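Putative amidohydrolase (Unidentified, PDB 3MKV) is probably a zinc-dependent prolidase of the amidohydrolase superfamily, hydrolysing dipeptides that carry proline at their C-terminal end. Local coordinates at residues V177-A180 against V181-L185; F210-S213 against E214-R218; A284-G287 against E288-L292. All blocks are in the same frame, centred on the assembly; numbering follows the deposited sequence.

Contact 1: residues V177-A180 against V181-L185; sequences VRRA and VREEL
Arg182 lies back along the helix over the carbonyl of Arg178, and its side chain can be followed outward atom by atom. CB sits 3.5 Å from both Arg178 O and Arg179 O. CG comes closer, 3.3 Å from Arg178 O, because chi1 of -72° sets it beside the backbone N that donates to that same oxygen. CD is still 3.7 Å from Arg178 O. From there the fully extended chain runs alongside that of Arg178, both pointing the same way, with the two guanidinium planes only 11° apart. Arg178 CD lies over one face of the Arg182 guanidinium, 4.1 Å from NH2. Every nitrogen of this group then finds an acid: NE pairs with Glu223 of helix 214-225, NH1 with Asp172 of the second subunit and NH2 with Glu216 of that subunit. Residues 177-185 make two and a half turns of helix 174-187 in the amidohydrolase TIM-barrel domain, and four i to i+4 bonds tie the carbonyls of 177-180 to the next turn. Glu183 N to Arg179 O, at 2.8 Å, is the shortest of them. Arg179 and Glu183 also lie side by side, with the guanidinium and carboxylate planes turned 45° to each other. Arg179 CG rests 3.4 Å from Glu183 OE2, but their charged ends part company: Arg179 pairs with Glu176 of the second subunit, Glu183 with Arg169 of its own chain. Arg169 also binds Glu184. On the buried flank, Val181 CG2 packs 3.2 Å from Val177 O, and both valines press on Ile220 of helix 214-225.

Contact 2: residues F210-S213 against E214-R218; sequences FGYS and EDEIR
Glu216 OE2 is gripped by two donors of one residue, Ser213 N at 2.7 Å and Ser213 OG at 2.6 Å. With the return bond from Glu216 N to Ser213 OG, 3.2 Å long, this makes a capping box at the start of helix 214-225, Ser213 being the N-cap. The backbone N-H meets OE2 nearly along its C-O axis, whereas the hydroxyl comes in on the anti side, 34° out of the carboxylate plane. Ser213 OG stands between its own backbone N and carbonyl carbon (chi1 67°), a position from which it can serve both Glu216 groups. Ser213 O receives Ile217 N, closing the first helical turn. The other carboxylate oxygen, Glu216 OE1, accepts from Gly173 N and forms a salt bridge with Arg182 of the third subunit, so the cap lies at a subunit interface. Tyr212 crosses the Glu216 side chain at about a right angle, Tyr212 CD2 coming 3.4 Å from Glu216 CD with the ring 79° from the carboxylate plane; its hydroxyl bonds Ala171 O. On the outer flank Arg218 NH1 bridges to Glu214, and Arg218 NH2 lies at a long 4.0 Å from Asp215 OD1. Ile217 CG1 rests 4.0 Å from Tyr212 CB.

Contact 3: residues A284-G287 against E288-L292; sequences ASEG and EKYGL
Leu292 N donates to Gly287 O at 2.8 Å, the donor standing 30° out of the carbonyl plane. A weak bond from Gly291 N to Glu288 O nests inside it, and Gly291 takes left-handed backbone angles (phi 98°); the bond pattern is that of a Schellman motif, formed on the short turn that follows helix 277-286, around a type I turn from Glu288 to Gly291. One step earlier, Tyr290 N reaches Glu286 O in a weak bond of 3.3 Å. The carbonyl of Gly287 is also packed by Leu292 CB, 3.0 Å from Gly287 O, and the leucine side chain touches Phe73. Outside the backbone, Glu286 and Tyr290 cross at a slant, carboxylate and ring planes 60° apart. Tyr290 CD2 lies 3.4 Å from Glu286 O and 4.0 Å from Glu286 CB. The ring has Lys289 CG over the centre of one face, while Phe73 and Glu330 also touch the tyrosine. Glu286 turns its carboxylate past the ring, OE2 staying 4.0 Å from Tyr290 CE2, and OE1 makes a long, weak ion pair with Arg333. The bonds that fold the chain back thus join main-chain atoms alone, and the side chains contribute packing.

In the fold
Along the chain the three contacts follow in series, none nested in or crossing another, and each is a local closure between adjoining residues. Contact 1 joins successive turns within helix 174-187. Contact 2 closes the end of the loop that leads into helix 214-225, and it touches contact 1 directly: Val177 CG1 packs 3.9 Å from Tyr212 CE2 and Val177 CG2 4.1 Å from Glu216 O, so the first helix packs on both the incoming loop and the start of the second. Both lie at subunit interfaces. Contact 3 turns the chain between helices 277-286 and 294-297; its nearest atoms lie about 20 Å from contact 2 and 23 Å from contact 1, and no other subunit touches it.

Contact 1: residues V177-A180 against V181-L185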
ATOM      1  N   VAL A 177       4.454 -20.663   0.038  1.00 43.86           N
ATOM      2  CA  VAL A 177       4.340 -21.840  -0.828  1.00 43.80           C
ATOM      3  C   VAL A 177       3.075 -22.639  -0.551  1.00 44.87           C
ATOM      4  O   VAL A 177       2.573 -23.342  -1.423  1.00 49.66           O
ATOM      5  CB  VAL A 177       5.604 -22.751  -0.777  1.00 41.67           C
ATOM      6  CG1 VAL A 177       6.833 -21.942  -1.090  1.00 32.14           C
ATOM      7  CG2 VAL A 177       5.741 -23.429   0.594  1.00 41.41           C
ATOM      8  N   ARG A 178       2.554 -22.535   0.663  1.00 51.16           N
ATOM      9  CA  ARG A 178       1.247 -23.124   0.955  1.00 47.32           C
ATOM     10  C   ARG A 178       0.165 -22.369   0.213  1.00 45.87           C
ATOM     11  O   ARG A 178      -0.617 -22.962  -0.514  1.00 47.88           O
ATOM     12  CB  ARG A 178       0.954 -23.109   2.459  1.00 49.43           C
ATOM     13  CG  ARG A 178       1.210 -24.432   3.151  1.00 42.33           C
ATOM     14  CD  ARG A 178       0.895 -24.356   4.626  1.00 52.09           C
ATOM     15  NE  ARG A 178       1.455 -25.512   5.322  1.00 67.79           N
ATOM     16  CZ  ARG A 178       1.715 -25.557   6.625  1.00 71.25           C
ATOM     17  NH1 ARG A 178       2.228 -26.659   7.152  1.00 80.23           N
ATOM     18  NH2 ARG A 178       1.467 -24.506   7.403  1.00 67.39           N
ATOM     19  N   ARG A 179       0.129 -21.052   0.391  1.00 47.73           N
ATOM     20  CA  ARG A 179      -0.889 -20.240  -0.258  1.00 51.13           C
ATOM     21  C   ARG A 179      -0.840 -20.412  -1.780  1.00 46.10           C
ATOM     22  O   ARG A 179      -1.868 -20.576  -2.433  1.00 48.78           O
ATOM     23  CB  ARG A 179      -0.747 -18.766   0.144  1.00 48.68           C
ATOM     24  CG  ARG A 179      -2.031 -17.943  -0.081  1.00 50.59           C
ATOM     25  CD  ARG A 179      -1.995 -16.573   0.626  1.00 60.37           C
ATOM     26  NE  ARG A 179      -0.629 -16.129   0.913  1.00 76.08           N
ATOM     27  CZ  ARG A 179      -0.093 -16.061   2.134  1.00 79.98           C
ATOM     28  NH1 ARG A 179      -0.809 -16.384   3.210  1.00 72.41           N
ATOM     29  NH2 ARG A 179       1.163 -15.657   2.284  1.00 75.21           N
ATOM     30  N   ALA A 180       0.362 -20.385  -2.335  1.00 43.97           N
ATOM     31  CA  ALA A 180       0.549 -20.542  -3.763  1.00 43.40           C
ATOM     32  C   ALA A 180      -0.040 -21.860  -4.249  1.00 44.95           C
ATOM     33  O   ALA A 180      -0.796 -21.890  -5.218  1.00 50.32           O
ATOM     34  CB  ALA A 180       2.027 -20.448  -4.114  1.00 41.09           C
ATOM     35  N   VAL A 181       0.291 -22.957  -3.580  1.00 46.59           N
ATOM     36  CA  VAL A 181      -0.210 -24.252  -4.020  1.00 45.29           C
ATOM     37  C   VAL A 181      -1.716 -24.274  -3.920  1.00 45.18           C
ATOM     38  O   VAL A 181      -2.392 -24.806  -4.789  1.00 45.75           O
ATOM     39  CB  VAL A 181       0.359 -25.402  -3.182  1.00 52.18           C
ATOM     40  CG1 VAL A 181      -0.444 -26.682  -3.419  1.00 51.25           C
ATOM     41  CG2 VAL A 181       1.834 -25.610  -3.504  1.00 52.29           C
ATOM     42  N   ARG A 182      -2.244 -23.696  -2.849  1.00 47.70           N
ATOM     43  CA  ARG A 182      -3.685 -23.670  -2.645  1.00 42.24           C
ATOM     44  C   ARG A 182      -4.360 -22.863  -3.752  1.00 42.30           C
ATOM     45  O   ARG A 182      -5.427 -23.240  -4.245  1.00 43.13           O
ATOM     46  CB  ARG A 182      -4.024 -23.126  -1.254  1.00 47.34           C
ATOM     47  CG  ARG A 182      -3.683 -24.098  -0.120  1.00 37.96           C
ATOM     48  CD  ARG A 182      -3.844 -23.436   1.246  1.00 39.12           C
ATOM     49  NE  ARG A 182      -3.552 -24.368   2.324  1.00 43.54           N
ATOM     50  CZ  ARG A 182      -3.439 -24.038   3.605  1.00 43.99           C
ATOM     51  NH1 ARG A 182      -3.617 -22.786   4.000  1.00 42.78           N
ATOM     52  NH2 ARG A 182      -3.175 -24.976   4.498  1.00 46.22           N
ATOM     53  N   GLU A 183      -3.716 -21.777  -4.164  1.00 35.92           N
ATOM     54  CA  GLU A 183      -4.183 -20.968  -5.294  1.00 39.54           C
ATOM     55  C   GLU A 183      -4.199 -21.728  -6.623  1.00 43.57           C
ATOM     56  O   GLU A 183      -5.183 -21.670  -7.365  1.00 46.50           O
ATOM     57  CB  GLU A 183      -3.336 -19.691  -5.424  1.00 35.77           C
ATOM     58  CG  GLU A 183      -3.471 -18.787  -4.195  1.00 48.79           C
ATOM     59  CD  GLU A 183      -2.640 -17.527  -4.285  1.00 52.73           C
ATOM     60  OE1 GLU A 183      -2.079 -17.267  -5.364  1.00 56.51           O
ATOM     61  OE2 GLU A 183      -2.545 -16.798  -3.270  1.00 65.10           O
ATOM     62  N   GLU A 184      -3.115 -22.436  -6.924  1.00 40.14           N
ATOM     63  CA  GLU A 184      -3.030 -23.172  -8.168  1.00 42.09           C
ATOM     64  C   GLU A 184      -4.081 -24.273  -8.193  1.00 43.81           C
ATOM     65  O   GLU A 184      -4.744 -24.502  -9.208  1.00 44.78           O
ATOM     66  CB  GLU A 184      -1.623 -23.764  -8.374  1.00 39.12           C
ATOM     67  CG  GLU A 184      -0.510 -22.737  -8.581  1.00 42.89           C
ATOM     68  CD  GLU A 184      -0.815 -21.723  -9.677  1.00 57.19           C
ATOM     69  OE1 GLU A 184      -1.212 -22.137 -10.789  1.00 58.05           O
ATOM     70  OE2 GLU A 184      -0.649 -20.507  -9.424  1.00 53.38           O
ATOM     71  N   LEU A 185      -4.233 -24.958  -7.067  1.00 42.56           N
ATOM     72  CA  LEU A 185      -5.232 -26.000  -6.959  1.00 45.48           C
ATOM     73  C   LEU A 185      -6.662 -25.447  -7.117  1.00 45.61           C
ATOM     74  O   LEU A 185      -7.482 -26.037  -7.821  1.00 42.48           O
ATOM     75  CB  LEU A 185      -5.070 -26.748  -5.634  1.00 50.83           C
ATOM     76  CG  LEU A 185      -3.830 -27.640  -5.485  1.00 48.28           C
ATOM     77  CD1 LEU A 185      -3.715 -28.191  -4.080  1.00 43.01           C
ATOM     78  CD2 LEU A 185      -3.890 -28.779  -6.478  1.00 48.44           C
TER

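Contact 2: residues F210-S213 against E214-R218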
ATOM      1  N   PHE A 210      20.477 -25.978  -5.177  1.00 60.69           N
ATOM      2  CA  PHE A 210      19.238 -26.546  -4.665  1.00 57.79           C
ATOM      3  C   PHE A 210      18.077 -25.587  -4.882  1.00 59.63           C
ATOM      4  O   PHE A 210      18.236 -24.371  -4.817  1.00 66.46           O
ATOM      5  CB  PHE A 210      19.337 -26.831  -3.164  1.00 57.23           C
ATOM      6  CG  PHE A 210      20.263 -27.961  -2.807  1.00 60.40           C
ATOM      7  CD1 PHE A 210      20.849 -28.738  -3.789  1.00 52.55           C
ATOM      8  CD2 PHE A 210      20.513 -28.270  -1.471  1.00 63.33           C
ATOM      9  CE1 PHE A 210      21.696 -29.786  -3.458  1.00 58.25           C
ATOM     10  CE2 PHE A 210      21.350 -29.324  -1.128  1.00 60.60           C
ATOM     11  CZ  PHE A 210      21.948 -30.082  -2.127  1.00 60.73           C
ATOM     12  N   GLY A 211      16.899 -26.139  -5.128  1.00 56.42           N
ATOM     13  CA  GLY A 211      15.691 -25.340  -5.148  1.00 53.48           C
ATOM     14  C   GLY A 211      14.862 -25.611  -3.910  1.00 53.34           C
ATOM     15  O   GLY A 211      14.401 -26.729  -3.703  1.00 55.01           O
ATOM     16  N   TYR A 212      14.681 -24.589  -3.078  1.00 51.85           N
ATOM     17  CA  TYR A 212      13.844 -24.697  -1.883  1.00 51.77           C
ATOM     18  C   TYR A 212      14.527 -25.406  -0.725  1.00 52.59           C
ATOM     19  O   TYR A 212      15.410 -26.241  -0.915  1.00 56.69           O
ATOM     20  CB  TYR A 212      12.501 -25.394  -2.198  1.00 50.20           C
ATOM     21  CG  TYR A 212      11.477 -24.473  -2.835  1.00 46.84           C
ATOM     22  CD1 TYR A 212      10.831 -24.816  -4.026  1.00 43.39           C
ATOM     23  CD2 TYR A 212      11.182 -23.252  -2.262  1.00 44.43           C
ATOM     24  CE1 TYR A 212       9.910 -23.975  -4.610  1.00 37.23           C
ATOM     25  CE2 TYR A 212      10.259 -22.399  -2.838  1.00 53.23           C
ATOM     26  CZ  TYR A 212       9.626 -22.755  -4.010  1.00 52.20           C
ATOM     27  OH  TYR A 212       8.712 -21.876  -4.562  1.00 48.25           O
ATOM     28  N   SER A 213      14.102 -25.058   0.481  1.00 52.68           N
ATOM     29  CA  SER A 213      14.453 -25.797   1.682  1.00 49.68           C
ATOM     30  C   SER A 213      13.559 -27.026   1.785  1.00 48.89           C
ATOM     31  O   SER A 213      12.513 -27.089   1.142  1.00 49.40           O
ATOM     32  CB  SER A 213      14.216 -24.917   2.910  1.00 50.43           C
ATOM     33  OG  SER A 213      12.830 -24.650   3.087  1.00 49.91           O
ATOM     34  N   GLU A 214      13.957 -27.980   2.619  1.00 47.42           N
ATOM     35  CA  GLU A 214      13.165 -29.181   2.867  1.00 48.25           C
ATOM     36  C   GLU A 214      11.832 -28.901   3.570  1.00 53.35           C
ATOM     37  O   GLU A 214      10.861 -29.645   3.413  1.00 52.96           O
ATOM     38  CB  GLU A 214      13.993 -30.167   3.677  1.00 50.90           C
ATOM     39  CG  GLU A 214      15.282 -30.567   2.960  1.00 58.24           C
ATOM     40  CD  GLU A 214      15.967 -31.740   3.614  1.00 61.42           C
ATOM     41  OE1 GLU A 214      17.158 -31.969   3.316  1.00 70.20           O
ATOM     42  OE2 GLU A 214      15.316 -32.425   4.438  1.00 68.63           O
ATOM     43  N   ASP A 215      11.799 -27.826   4.351  1.00 55.14           N
ATOM     44  CA  ASP A 215      10.574 -27.359   4.974  1.00 53.22           C
ATOM     45  C   ASP A 215       9.553 -26.896   3.940  1.00 49.56           C
ATOM     46  O   ASP A 215       8.353 -27.150   4.085  1.00 48.03           O
ATOM     47  CB  ASP A 215      10.880 -26.197   5.918  1.00 60.97           C
ATOM     48  CG  ASP A 215      11.427 -26.655   7.262  1.00 71.35           C
ATOM     49  OD1 ASP A 215      10.901 -27.638   7.827  1.00 75.07           O
ATOM     50  OD2 ASP A 215      12.379 -26.013   7.756  1.00 80.28           O
ATOM     51  N   GLU A 216      10.022 -26.182   2.919  1.00 46.96           N
ATOM     52  CA  GLU A 216       9.133 -25.743   1.835  1.00 48.80           C
ATOM     53  C   GLU A 216       8.640 -26.937   1.020  1.00 43.37           C
ATOM     54  O   GLU A 216       7.440 -27.109   0.852  1.00 52.21           O
ATOM     55  CB  GLU A 216       9.806 -24.695   0.932  1.00 51.61           C
ATOM     56  CG  GLU A 216       9.960 -23.307   1.566  1.00 41.43           C
ATOM     57  CD  GLU A 216      11.160 -22.549   1.023  1.00 45.67           C
ATOM     58  OE1 GLU A 216      11.012 -21.371   0.607  1.00 38.08           O
ATOM     59  OE2 GLU A 216      12.262 -23.136   1.004  1.00 53.47           O
ATOM     60  N   ILE A 217       9.553 -27.790   0.563  1.00 47.54           N
ATOM     61  CA  ILE A 217       9.167 -28.953  -0.234  1.00 49.73           C
ATOM     62  C   ILE A 217       8.118 -29.787   0.483  1.00 50.60           C
ATOM     63  O   ILE A 217       7.083 -30.122  -0.096  1.00 56.09           O
ATOM     64  CB  ILE A 217      10.369 -29.856  -0.573  1.00 49.28           C
ATOM     65  CG1 ILE A 217      11.378 -29.108  -1.440  1.00 51.40           C
ATOM     66  CG2 ILE A 217       9.908 -31.150  -1.270  1.00 31.37           C
ATOM     67  CD1 ILE A 217      12.625 -29.944  -1.778  1.00 55.01           C
ATOM     68  N   ARG A 218       8.390 -30.127   1.738  1.00 51.17           N
ATOM     69  CA  ARG A 218       7.454 -30.916   2.535  1.00 51.54           C
ATOM     70  C   ARG A 218       6.103 -30.210   2.720  1.00 53.33           C
ATOM     71  O   ARG A 218       5.057 -30.858   2.706  1.00 55.80           O
ATOM     72  CB  ARG A 218       8.063 -31.306   3.887  1.00 50.44           C
ATOM     73  CG  ARG A 218       9.307 -32.188   3.779  1.00 57.89           C
ATOM     74  CD  ARG A 218       9.701 -32.820   5.120  1.00 55.72           C
ATOM     75  NE  ARG A 218      10.525 -31.919   5.925  1.00 61.45           N
ATOM     76  CZ  ARG A 218      11.850 -31.998   6.017  1.00 63.41           C
ATOM     77  NH1 ARG A 218      12.521 -32.951   5.369  1.00 56.19           N
ATOM     78  NH2 ARG A 218      12.503 -31.122   6.763  1.00 65.06           N
TER

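Contact 3: residues A284-G287 against E288-L292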
ATOM      1  N   ALA A 284      21.300 -27.305 -27.969  1.00 79.07           N
ATOM      2  CA  ALA A 284      22.649 -27.232 -28.515  1.00 79.52           C
ATOM      3  C   ALA A 284      22.644 -26.933 -30.017  1.00 82.53           C
ATOM      4  O   ALA A 284      23.424 -26.112 -30.489  1.00 82.48           O
ATOM      5  CB  ALA A 284      23.408 -28.522 -28.226  1.00 78.28           C
ATOM      6  N   SER A 285      21.750 -27.589 -30.756  1.00 86.97           N
ATOM      7  CA  SER A 285      21.721 -27.510 -32.223  1.00 89.13           C
ATOM      8  C   SER A 285      21.215 -26.185 -32.789  1.00 88.38           C
ATOM      9  O   SER A 285      21.801 -25.634 -33.719  1.00 87.15           O
ATOM     10  CB  SER A 285      20.866 -28.646 -32.803  1.00 90.15           C
ATOM     11  OG  SER A 285      21.225 -29.901 -32.251  1.00 95.25           O
ATOM     12  N   GLU A 286      20.114 -25.685 -32.244  1.00 90.70           N
ATOM     13  CA  GLU A 286      19.421 -24.562 -32.858  1.00 94.19           C
ATOM     14  C   GLU A 286      18.948 -23.542 -31.833  1.00 94.25           C
ATOM     15  O   GLU A 286      18.201 -22.623 -32.168  1.00 96.50           O
ATOM     16  CB  GLU A 286      18.226 -25.070 -33.672  1.00 93.74           C
ATOM     17  CG  GLU A 286      17.082 -25.620 -32.820  1.00 94.96           C
ATOM     18  CD  GLU A 286      16.060 -26.401 -33.635  1.00 98.48           C
ATOM     19  OE1 GLU A 286      16.476 -27.272 -34.430  1.00101.75           O
ATOM     20  OE2 GLU A 286      14.844 -26.151 -33.477  1.00 97.07           O
ATOM     21  N   GLY A 287      19.382 -23.708 -30.587  1.00 93.70           N
ATOM     22  CA  GLY A 287      18.980 -22.815 -29.502  1.00 91.49           C
ATOM     23  C   GLY A 287      19.318 -21.352 -29.736  1.00 91.21           C
ATOM     24  O   GLY A 287      18.469 -20.474 -29.565  1.00 88.68           O
ATOM     25  N   GLU A 288      20.557 -21.091 -30.135  1.00 93.92           N
ATOM     26  CA  GLU A 288      21.034 -19.723 -30.326  1.00 96.08           C
ATOM     27  C   GLU A 288      20.471 -19.061 -31.580  1.00 96.27           C
ATOM     28  O   GLU A 288      20.213 -17.855 -31.589  1.00 94.23           O
ATOM     29  CB  GLU A 288      22.557 -19.698 -30.386  1.00 95.93           C
ATOM     30  CG  GLU A 288      23.118 -18.312 -30.597  1.00 98.18           C
ATOM     31  CD  GLU A 288      24.589 -18.344 -30.929  1.00103.40           C
ATOM     32  OE1 GLU A 288      25.182 -17.260 -31.125  1.00102.11           O
ATOM     33  OE2 GLU A 288      25.152 -19.460 -30.994  1.00103.94           O
ATOM     34  N   LYS A 289      20.303 -19.852 -32.636  1.00 96.63           N
ATOM     35  CA  LYS A 289      19.745 -19.362 -33.894  1.00 96.64           C
ATOM     36  C   LYS A 289      18.337 -18.793 -33.722  1.00 96.35           C
ATOM     37  O   LYS A 289      17.970 -17.811 -34.366  1.00 94.13           O
ATOM     38  CB  LYS A 289      19.719 -20.484 -34.932  1.00 99.09           C
ATOM     39  CG  LYS A 289      18.878 -20.170 -36.162  1.00102.81           C
ATOM     40  CD  LYS A 289      19.177 -21.143 -37.294  1.00110.39           C
ATOM     41  CE  LYS A 289      18.837 -20.530 -38.648  1.00112.61           C
ATOM     42  NZ  LYS A 289      19.629 -21.145 -39.750  1.00107.42           N
ATOM     43  N   TYR A 290      17.546 -19.419 -32.858  1.00 96.94           N
ATOM     44  CA  TYR A 290      16.165 -18.991 -32.664  1.00 97.09           C
ATOM     45  C   TYR A 290      15.987 -18.120 -31.426  1.00 95.47           C
ATOM     46  O   TYR A 290      14.862 -17.846 -31.008  1.00 95.76           O
ATOM     47  CB  TYR A 290      15.216 -20.191 -32.643  1.00 98.47           C
ATOM     48  CG  TYR A 290      15.054 -20.846 -34.000  1.00 99.22           C
ATOM     49  CD1 TYR A 290      14.450 -20.167 -35.054  1.00102.70           C
ATOM     50  CD2 TYR A 290      15.506 -22.140 -34.227  1.00 99.30           C
ATOM     51  CE1 TYR A 290      14.300 -20.763 -36.297  1.00103.98           C
ATOM     52  CE2 TYR A 290      15.362 -22.743 -35.463  1.00103.45           C
ATOM     53  CZ  TYR A 290      14.759 -22.050 -36.495  1.00102.26           C
ATOM     54  OH  TYR A 290      14.617 -22.651 -37.722  1.00 97.86           O
ATOM     55  N   GLY A 291      17.103 -17.689 -30.844  1.00 93.21           N
ATOM     56  CA  GLY A 291      17.082 -16.633 -29.837  1.00 91.14           C
ATOM     57  C   GLY A 291      17.110 -17.068 -28.385  1.00 89.48           C
ATOM     58  O   GLY A 291      16.470 -16.445 -27.530  1.00 84.28           O
ATOM     59  N   LEU A 292      17.851 -18.132 -28.094  1.00 89.25           N
ATOM     60  CA  LEU A 292      18.046 -18.538 -26.707  1.00 87.92           C
ATOM     61  C   LEU A 292      19.167 -17.682 -26.123  1.00 88.63           C
ATOM     62  O   LEU A 292      20.231 -17.548 -26.732  1.00 88.58           O
ATOM     63  CB  LEU A 292      18.378 -20.034 -26.603  1.00 86.61           C
ATOM     64  CG  LEU A 292      18.438 -20.689 -25.215  1.00 84.41           C
ATOM     65  CD1 LEU A 292      17.055 -20.929 -24.629  1.00 79.60           C
ATOM     66  CD2 LEU A 292      19.210 -21.996 -25.279  1.00 85.47           C
TER